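Local coordinates for putative rhamnosidase (Streptomyces avermitilis, PDB 3W5M), which hydrolyses terminal non-reducing alpha-L-rhamnose residues from alpha-L-rhamnosides, including citrus flavonoids and gum arabic, and carries a calcium-dependent rhamnose-binding module, at residues P9-V14 with Y86-R91; T650-M655 with Y707-D712. All blocks are in the same frame, centred on the assembly; numbering follows the deposited sequence.

Contact 1 of 2, residues P9-V14 with Y86-R91; sequences PSVEYV and YFWSVR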
ATOM      1  N   PRO A   9      -6.162  27.274  -6.518  1.00 28.33           N
ATOM      2  CA  PRO A   9      -6.372  27.191  -5.079  1.00 27.54           C
ATOM      3  C   PRO A   9      -6.864  25.793  -4.669  1.00 25.15           C
ATOM      4  O   PRO A   9      -7.464  25.074  -5.466  1.00 24.47           O
ATOM      5  CB  PRO A   9      -7.426  28.269  -4.823  1.00 31.50           C
ATOM      6  CG  PRO A   9      -8.204  28.357  -6.094  1.00 29.81           C
ATOM      7  CD  PRO A   9      -7.236  28.028  -7.201  1.00 29.01           C
ATOM      8  N   SER A  10      -6.579  25.388  -3.442  1.00 23.01           N
ATOM      9  CA  SER A  10      -6.906  24.019  -3.038  1.00 20.94           C
ATOM     10  C   SER A  10      -7.432  23.982  -1.612  1.00 20.62           C
ATOM     11  O   SER A  10      -7.271  24.930  -0.846  1.00 18.85           O
ATOM     12  CB  SER A  10      -5.689  23.089  -3.178  1.00 20.86           C
ATOM     13  OG  SER A  10      -4.679  23.438  -2.238  1.00 22.89           O
ATOM     14  N   VAL A  11      -8.068  22.867  -1.280  1.00 20.09           N
ATOM     15  CA  VAL A  11      -8.641  22.660   0.041  1.00 19.45           C
ATOM     16  C   VAL A  11      -8.145  21.284   0.490  1.00 19.39           C
ATOM     17  O   VAL A  11      -8.333  20.287  -0.203  1.00 19.09           O
ATOM     18  CB  VAL A  11     -10.178  22.706   0.003  1.00 20.39           C
ATOM     19  CG1 VAL A  11     -10.749  22.485   1.402  1.00 20.50           C
ATOM     20  CG2 VAL A  11     -10.675  24.060  -0.536  1.00 20.52           C
ATOM     21  N   GLU A  12      -7.489  21.224   1.641  1.00 17.83           N
ATOM     22  CA  GLU A  12      -6.924  19.956   2.092  1.00 18.69           C
ATOM     23  C   GLU A  12      -6.127  19.240   0.986  1.00 18.01           C
ATOM     24  O   GLU A  12      -6.320  18.036   0.762  1.00 18.55           O
ATOM     25  CB  GLU A  12      -8.010  19.045   2.696  1.00 19.99           C
ATOM     26  CG  GLU A  12      -8.687  19.601   3.946  1.00 21.29           C
ATOM     27  CD  GLU A  12      -7.755  19.591   5.162  1.00 25.66           C
ATOM     28  OE1 GLU A  12      -6.928  18.646   5.298  1.00 26.85           O
ATOM     29  OE2 GLU A  12      -7.846  20.522   5.998  1.00 26.43           O
ATOM     30  N   TYR A  13      -5.223  19.992   0.343  1.00 18.11           N
ATOM     31  CA  TYR A  13      -4.266  19.493  -0.652  1.00 18.85           C
ATOM     32  C   TYR A  13      -4.874  19.188  -2.006  1.00 19.32           C
ATOM     33  O   TYR A  13      -4.166  18.740  -2.896  1.00 21.56           O
ATOM     34  CB  TYR A  13      -3.542  18.221  -0.148  1.00 18.79           C
ATOM     35  CG  TYR A  13      -2.609  18.502   1.009  1.00 18.47           C
ATOM     36  CD1 TYR A  13      -1.329  18.947   0.779  1.00 20.50           C
ATOM     37  CD2 TYR A  13      -3.015  18.299   2.330  1.00 19.52           C
ATOM     38  CE1 TYR A  13      -0.453  19.196   1.830  1.00 21.98           C
ATOM     39  CE2 TYR A  13      -2.147  18.548   3.401  1.00 20.01           C
ATOM     40  CZ  TYR A  13      -0.871  19.008   3.139  1.00 21.42           C
ATOM     41  OH  TYR A  13       0.047  19.240   4.163  1.00 23.15           O
ATOM     42  N   VAL A  14      -6.168  19.381  -2.178  1.00 19.45           N
ATOM     43  CA  VAL A  14      -6.747  18.983  -3.481  1.00 19.98           C
ATOM     44  C   VAL A  14      -7.663  20.076  -4.062  1.00 22.24           C
ATOM     45  O   VAL A  14      -8.205  20.886  -3.328  1.00 22.12           O
ATOM     46  CB  VAL A  14      -7.470  17.604  -3.457  1.00 20.97           C
ATOM     47  CG1 VAL A  14      -6.614  16.481  -2.850  1.00 20.94           C
ATOM     48  CG2 VAL A  14      -8.802  17.686  -2.776  1.00 22.00           C
ATOM     49  N   TYR A  86     -19.688  24.166  -0.614  1.00 23.24           N
ATOM     50  CA  TYR A  86     -19.260  25.498  -0.237  1.00 23.36           C
ATOM     51  C   TYR A  86     -18.372  26.095  -1.309  1.00 25.58           C
ATOM     52  O   TYR A  86     -17.321  25.538  -1.637  1.00 23.67           O
ATOM     53  CB  TYR A  86     -18.509  25.476   1.096  1.00 24.06           C
ATOM     54  CG  TYR A  86     -19.425  25.147   2.248  1.00 24.61           C
ATOM     55  CD1 TYR A  86     -20.198  26.151   2.856  1.00 26.25           C
ATOM     56  CD2 TYR A  86     -19.580  23.837   2.699  1.00 25.06           C
ATOM     57  CE1 TYR A  86     -21.065  25.847   3.899  1.00 26.81           C
ATOM     58  CE2 TYR A  86     -20.454  23.534   3.752  1.00 25.10           C
ATOM     59  CZ  TYR A  86     -21.180  24.543   4.348  1.00 26.55           C
ATOM     60  OH  TYR A  86     -22.034  24.257   5.396  1.00 27.56           O
ATOM     61  N   PHE A  87     -18.792  27.241  -1.842  1.00 24.60           N
ATOM     62  CA  PHE A  87     -18.006  27.932  -2.860  1.00 26.48           C
ATOM     63  C   PHE A  87     -17.105  28.937  -2.174  1.00 26.07           C
ATOM     64  O   PHE A  87     -17.459  29.500  -1.120  1.00 27.06           O
ATOM     65  CB  PHE A  87     -18.909  28.582  -3.905  1.00 24.71           C
ATOM     66  CG  PHE A  87     -19.636  27.601  -4.761  1.00 27.81           C
ATOM     67  CD1 PHE A  87     -20.838  27.054  -4.338  1.00 28.42           C
ATOM     68  CD2 PHE A  87     -19.116  27.208  -5.996  1.00 28.29           C
ATOM     69  CE1 PHE A  87     -21.518  26.146  -5.130  1.00 29.68           C
ATOM     70  CE2 PHE A  87     -19.790  26.300  -6.798  1.00 30.14           C
ATOM     71  CZ  PHE A  87     -20.998  25.773  -6.365  1.00 29.86           C
ATOM     72  N   TRP A  88     -15.892  29.086  -2.696  1.00 25.26           N
ATOM     73  CA  TRP A  88     -14.964  30.007  -2.105  1.00 22.59           C
ATOM     74  C   TRP A  88     -14.059  30.681  -3.106  1.00 24.20           C
ATOM     75  O   TRP A  88     -13.850  30.215  -4.214  1.00 24.17           O
ATOM     76  CB  TRP A  88     -14.145  29.366  -0.967  1.00 23.40           C
ATOM     77  CG  TRP A  88     -13.064  28.406  -1.427  1.00 21.75           C
ATOM     78  CD1 TRP A  88     -13.243  27.177  -1.954  1.00 22.66           C
ATOM     79  CD2 TRP A  88     -11.654  28.642  -1.393  1.00 22.42           C
ATOM     80  NE1 TRP A  88     -12.017  26.620  -2.276  1.00 23.18           N
ATOM     81  CE2 TRP A  88     -11.027  27.494  -1.916  1.00 22.73           C
ATOM     82  CE3 TRP A  88     -10.858  29.709  -0.948  1.00 22.88           C
ATOM     83  CZ2 TRP A  88      -9.632  27.366  -2.000  1.00 23.09           C
ATOM     84  CZ3 TRP A  88      -9.459  29.602  -1.054  1.00 25.14           C
ATOM     85  CH2 TRP A  88      -8.864  28.426  -1.573  1.00 22.60           C
ATOM     86  N   SER A  89     -13.507  31.785  -2.651  1.00 25.50           N
ATOM     87  CA  SER A  89     -12.666  32.625  -3.441  1.00 27.00           C
ATOM     88  C   SER A  89     -11.772  33.347  -2.465  1.00 25.19           C
ATOM     89  O   SER A  89     -12.158  33.609  -1.336  1.00 24.60           O
ATOM     90  CB  SER A  89     -13.527  33.626  -4.214  1.00 28.39           C
ATOM     91  OG  SER A  89     -12.773  34.245  -5.238  1.00 32.45           O
ATOM     92  N   VAL A  90     -10.566  33.660  -2.905  1.00 26.37           N
ATOM     93  CA  VAL A  90      -9.629  34.431  -2.096  1.00 24.63           C
ATOM     94  C   VAL A  90      -8.976  35.517  -2.979  1.00 27.15           C
ATOM     95  O   VAL A  90      -8.893  35.381  -4.217  1.00 28.44           O
ATOM     96  CB  VAL A  90      -8.544  33.509  -1.459  1.00 26.69           C
ATOM     97  CG1 VAL A  90      -7.699  32.798  -2.519  1.00 26.46           C
ATOM     98  CG2 VAL A  90      -7.655  34.262  -0.497  1.00 23.81           C
ATOM     99  N   ARG A  91      -8.543  36.584  -2.332  1.00 25.76           N
ATOM    100  CA  ARG A  91      -7.732  37.616  -2.960  1.00 30.49           C
ATOM    101  C   ARG A  91      -6.704  38.020  -1.942  1.00 29.06           C
ATOM    102  O   ARG A  91      -6.885  37.804  -0.742  1.00 29.01           O
ATOM    103  CB  ARG A  91      -8.565  38.830  -3.424  1.00 30.47           C
ATOM    104  CG  ARG A  91      -9.252  39.599  -2.314  1.00 32.47           C
ATOM    105  CD  ARG A  91      -9.624  40.984  -2.819  1.00 35.65           C
ATOM    106  NE  ARG A  91     -10.434  41.707  -1.852  1.00 37.83           N
ATOM    107  CZ  ARG A  91     -11.082  42.833  -2.127  1.00 41.22           C
ATOM    108  NH1 ARG A  91     -11.009  43.343  -3.352  1.00 36.61           N
ATOM    109  NH2 ARG A  91     -11.798  43.437  -1.178  1.00 39.09           N
TER

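Contact 2 of 2, residues T650-M655 with Y707-D712; sequences TAAYTM and YQAYGD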
ATOM      1  N   THR A 650      12.292  11.330   1.193  1.00 19.32           N
ATOM      2  CA  THR A 650      12.376  11.159  -0.248  1.00 19.57           C
ATOM      3  C   THR A 650      10.949  11.145  -0.861  1.00 19.41           C
ATOM      4  O   THR A 650      10.696  11.807  -1.859  1.00 19.76           O
ATOM      5  CB  THR A 650      13.141   9.861  -0.585  1.00 19.65           C
ATOM      6  OG1 THR A 650      14.493   9.989  -0.138  1.00 23.86           O
ATOM      7  CG2 THR A 650      13.166   9.603  -2.094  1.00 19.20           C
ATOM      8  N   ALA A 651      10.053  10.375  -0.257  1.00 20.84           N
ATOM      9  CA  ALA A 651       8.650  10.246  -0.698  1.00 20.55           C
ATOM     10  C   ALA A 651       7.979  11.600  -0.821  1.00 20.70           C
ATOM     11  O   ALA A 651       7.221  11.832  -1.763  1.00 20.01           O
ATOM     12  CB  ALA A 651       7.866   9.387   0.289  1.00 19.39           C
ATOM     13  N   ALA A 652       8.269  12.496   0.129  1.00 20.43           N
ATOM     14  CA  ALA A 652       7.678  13.844   0.118  1.00 22.01           C
ATOM     15  C   ALA A 652       8.246  14.796  -0.942  1.00 23.97           C
ATOM     16  O   ALA A 652       7.683  15.885  -1.153  1.00 24.33           O
ATOM     17  CB  ALA A 652       7.760  14.484   1.502  1.00 22.81           C
ATOM     18  N   TYR A 653       9.359  14.427  -1.594  1.00 21.61           N
ATOM     19  CA  TYR A 653       9.768  15.130  -2.803  1.00 20.91           C
ATOM     20  C   TYR A 653       8.969  14.620  -4.008  1.00 21.67           C
ATOM     21  O   TYR A 653       8.445  15.410  -4.810  1.00 19.37           O
ATOM     22  CB  TYR A 653      11.257  14.897  -3.086  1.00 21.45           C
ATOM     23  CG  TYR A 653      12.269  15.803  -2.389  1.00 21.69           C
ATOM     24  CD1 TYR A 653      12.580  17.072  -2.900  1.00 24.80           C
ATOM     25  CD2 TYR A 653      12.974  15.359  -1.292  1.00 22.63           C
ATOM     26  CE1 TYR A 653      13.545  17.889  -2.285  1.00 23.90           C
ATOM     27  CE2 TYR A 653      13.944  16.167  -0.676  1.00 22.93           C
ATOM     28  CZ  TYR A 653      14.225  17.425  -1.186  1.00 23.91           C
ATOM     29  OH  TYR A 653      15.206  18.217  -0.572  1.00 26.45           O
ATOM     30  N   THR A 654       8.880  13.304  -4.145  1.00 22.71           N
ATOM     31  CA  THR A 654       8.489  12.744  -5.438  1.00 21.88           C
ATOM     32  C   THR A 654       6.984  12.623  -5.688  1.00 20.76           C
ATOM     33  O   THR A 654       6.576  12.674  -6.833  1.00 23.06           O
ATOM     34  CB  THR A 654       9.191  11.427  -5.710  1.00 24.31           C
ATOM     35  OG1 THR A 654       9.270  10.724  -4.479  1.00 26.98           O
ATOM     36  CG2 THR A 654      10.631  11.694  -6.213  1.00 24.40           C
ATOM     37  N   MET A 655       6.174  12.478  -4.639  1.00 20.65           N
ATOM     38  CA  MET A 655       4.706  12.546  -4.790  1.00 19.75           C
ATOM     39  C   MET A 655       4.147  13.403  -3.672  1.00 21.11           C
ATOM     40  O   MET A 655       4.781  13.549  -2.614  1.00 18.83           O
ATOM     41  CB  MET A 655       4.073  11.167  -4.659  1.00 20.91           C
ATOM     42  CG  MET A 655       4.494  10.181  -5.719  1.00 21.70           C
ATOM     43  SD  MET A 655       3.785   8.536  -5.491  1.00 26.80           S
ATOM     44  CE  MET A 655       2.059   8.757  -5.972  1.00 27.00           C
ATOM     45  N   TYR A 707       6.183  17.831   8.056  1.00 19.50           N
ATOM     46  CA  TYR A 707       6.313  19.230   8.417  1.00 20.65           C
ATOM     47  C   TYR A 707       7.405  19.962   7.604  1.00 19.99           C
ATOM     48  O   TYR A 707       7.171  21.065   7.081  1.00 20.78           O
ATOM     49  CB  TYR A 707       6.515  19.381   9.921  1.00 20.50           C
ATOM     50  CG  TYR A 707       6.650  20.821  10.299  1.00 22.82           C
ATOM     51  CD1 TYR A 707       5.533  21.672  10.221  1.00 25.34           C
ATOM     52  CD2 TYR A 707       7.871  21.356  10.701  1.00 24.43           C
ATOM     53  CE1 TYR A 707       5.632  23.011  10.559  1.00 26.86           C
ATOM     54  CE2 TYR A 707       7.974  22.699  11.051  1.00 25.74           C
ATOM     55  CZ  TYR A 707       6.847  23.510  10.967  1.00 26.64           C
ATOM     56  OH  TYR A 707       6.900  24.855  11.292  1.00 29.81           O
ATOM     57  N   GLN A 708       8.585  19.361   7.487  1.00 21.33           N
ATOM     58  CA  GLN A 708       9.647  19.901   6.652  1.00 21.53           C
ATOM     59  C   GLN A 708       9.230  20.107   5.178  1.00 22.41           C
ATOM     60  O   GLN A 708       9.510  21.160   4.578  1.00 21.13           O
ATOM     61  CB  GLN A 708      10.889  19.011   6.740  1.00 24.64           C
ATOM     62  CG  GLN A 708      11.556  19.145   8.094  1.00 27.42           C
ATOM     63  CD  GLN A 708      12.087  20.557   8.296  1.00 31.08           C
ATOM     64  OE1 GLN A 708      12.852  21.064   7.468  1.00 36.40           O
ATOM     65  NE2 GLN A 708      11.654  21.209   9.365  1.00 32.40           N
ATOM     66  N   ALA A 709       8.545  19.119   4.597  1.00 22.52           N
ATOM     67  CA  ALA A 709       8.177  19.210   3.181  1.00 22.80           C
ATOM     68  C   ALA A 709       7.014  20.141   2.920  1.00 22.34           C
ATOM     69  O   ALA A 709       6.996  20.855   1.891  1.00 22.16           O
ATOM     70  CB  ALA A 709       7.873  17.824   2.599  1.00 23.77           C
ATOM     71  N   TYR A 710       6.041  20.138   3.822  1.00 22.43           N
ATOM     72  CA  TYR A 710       4.759  20.807   3.542  1.00 22.70           C
ATOM     73  C   TYR A 710       4.494  21.983   4.482  1.00 24.66           C
ATOM     74  O   TYR A 710       3.650  22.827   4.190  1.00 25.98           O
ATOM     75  CB  TYR A 710       3.568  19.833   3.541  1.00 21.06           C
ATOM     76  CG  TYR A 710       3.776  18.710   2.564  1.00 21.46           C
ATOM     77  CD1 TYR A 710       3.756  18.950   1.187  1.00 21.85           C
ATOM     78  CD2 TYR A 710       4.003  17.407   3.011  1.00 20.40           C
ATOM     79  CE1 TYR A 710       3.967  17.915   0.281  1.00 20.88           C
ATOM     80  CE2 TYR A 710       4.221  16.369   2.115  1.00 22.51           C
ATOM     81  CZ  TYR A 710       4.195  16.621   0.748  1.00 20.99           C
ATOM     82  OH  TYR A 710       4.442  15.568  -0.146  1.00 21.85           O
ATOM     83  N   GLY A 711       5.223  22.052   5.593  1.00 25.60           N
ATOM     84  CA  GLY A 711       4.938  23.098   6.576  1.00 25.87           C
ATOM     85  C   GLY A 711       3.628  22.824   7.288  1.00 27.09           C
ATOM     86  O   GLY A 711       3.020  23.750   7.842  1.00 29.68           O
ATOM     87  N   ASP A 712       3.195  21.554   7.293  1.00 25.18           N
ATOM     88  CA  ASP A 712       1.901  21.158   7.848  1.00 24.67           C
ATOM     89  C   ASP A 712       1.920  21.134   9.373  1.00 25.62           C
ATOM     90  O   ASP A 712       2.344  20.129   9.965  1.00 25.18           O
ATOM     91  CB  ASP A 712       1.521  19.760   7.325  1.00 25.19           C
ATOM     92  CG  ASP A 712       0.081  19.397   7.598  1.00 26.24           C
ATOM     93  OD1 ASP A 712      -0.432  19.686   8.700  1.00 26.71           O
ATOM     94  OD2 ASP A 712      -0.559  18.795   6.694  1.00 26.69           O
TER
HETATM   95  O   HOH W   1       5.367  16.730  -2.500  1.00 25.63           O

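Contact 1 of 2, residues P9-V14 with Y86-R91
Pro-9 and Val-11 meet Trp-88 across a gap between two backbones that stay well apart: the nearest pair of CA atoms, those of Pro-9 and Ser-89, is 8.5 Å apart. Residues 86-91 run fully extended within strand 85-94, whereas 9-14 contains only the short strand 10-11 before a type I' turn from Val-11 to Val-14. That turn is pinned by backbone hydrogen bonds in both directions, from Val-11 N to Val-14 O (2.9 Å) and from Val-14 N to Val-11 O (3.1 Å).

The wide indole of Trp-88 spans the gap. With CG set between the backbone N and the carbonyl carbon (chi1 74°), the indole is carried across toward strand 10-11. Pro-9 CB rests 3.6 Å from Trp-88 CH2, at the six-membered ring, while Val-11 CG2 packs on the pyrrole ring, 3.7 Å from Trp-88 CE2 and 3.4 Å from Trp-88 NE1. The valine and the indole point in opposite senses and overlap alongside rather than meeting head on. Between Pro-9 and Val-11, Ser-10 brings backbone to the indole: its N lies at the ring edge, in plane, and its O is 3.6 Å from Trp-88 CZ2. Short, rigid proline and branched valine suit places against a broad aromatic group, since they offer apolar carbon close to the backbone.

Trp-108 also meets Trp-88, edge to face. Strand 10-11 pairs with strand 26-32, and strand 85-94 with 40-48 and 106-110, so the indole joins the two sheets of the immunoglobulin-like beta-sandwich.

Contact 2 of 2, residues T650-M655 with Y707-D712
Ala-652 and Ala-709 supply the apolar part of the contact, their CB atoms meeting at 3.5 Å. Methyl side chains let the ends of helices 641-654 and 698-710 come close, with the CA atoms of this pair 6.2 Å apart. Ala-652 CB also lies 4.1 Å from Tyr-710 CE2, and Ala-709 CB sits over one face of the same tyrosine ring, offset toward its rim. Tyr-710 CG is anti to the carbonyl carbon (chi1 -56°), and although the side chain sets out across the line of approach, its length carries the phenol to the last turn of the other helix.

The polar part is joined through water. One water molecule donates to Ala-652 O and accepts from Tyr-710 OH, each at 2.8 Å. Ser-657 N, just beyond Met-655, donates to the same hydroxyl, while Met-655 O is bonded to Ser-657 OG.

Within 650-655, Thr-654 OG1 bonds Thr-650 O at 3.2 Å from above the carbonyl plane, adding to the backbone donors Tyr-653 N and Thr-654 N.

The phenol hydroxyl thus donates a hydrogen bond to the water and accepts one from Ser-657 N, so this buried group is served in both roles, as would be expected of a neutral tyrosine.

How the contacts relate
From the N terminus, contact 1 closes first, joining 9-14 to 86-91 across 71 residues that include 23 of strand and none of helix. The chain then passes through the rhamnose-binding CBM67 module and further beta domains before contact 2 closes a second loop, of 51 residues, in the (alpha/alpha)6-barrel. The loops therefore follow in series, yet the centres of contact 1 and contact 2 lie about 21 Å apart because the N-terminal immunoglobulin-like domain folds back onto the barrel. Tyr-13, in the turn of contact 1, reaches Asp-712 in a probable hydrogen bond, and Arg-26 forms salt bridges with both Glu-12 and Asp-712. Asp-712 also N-caps helix 713-732, connecting this domain interface to a barrel helix.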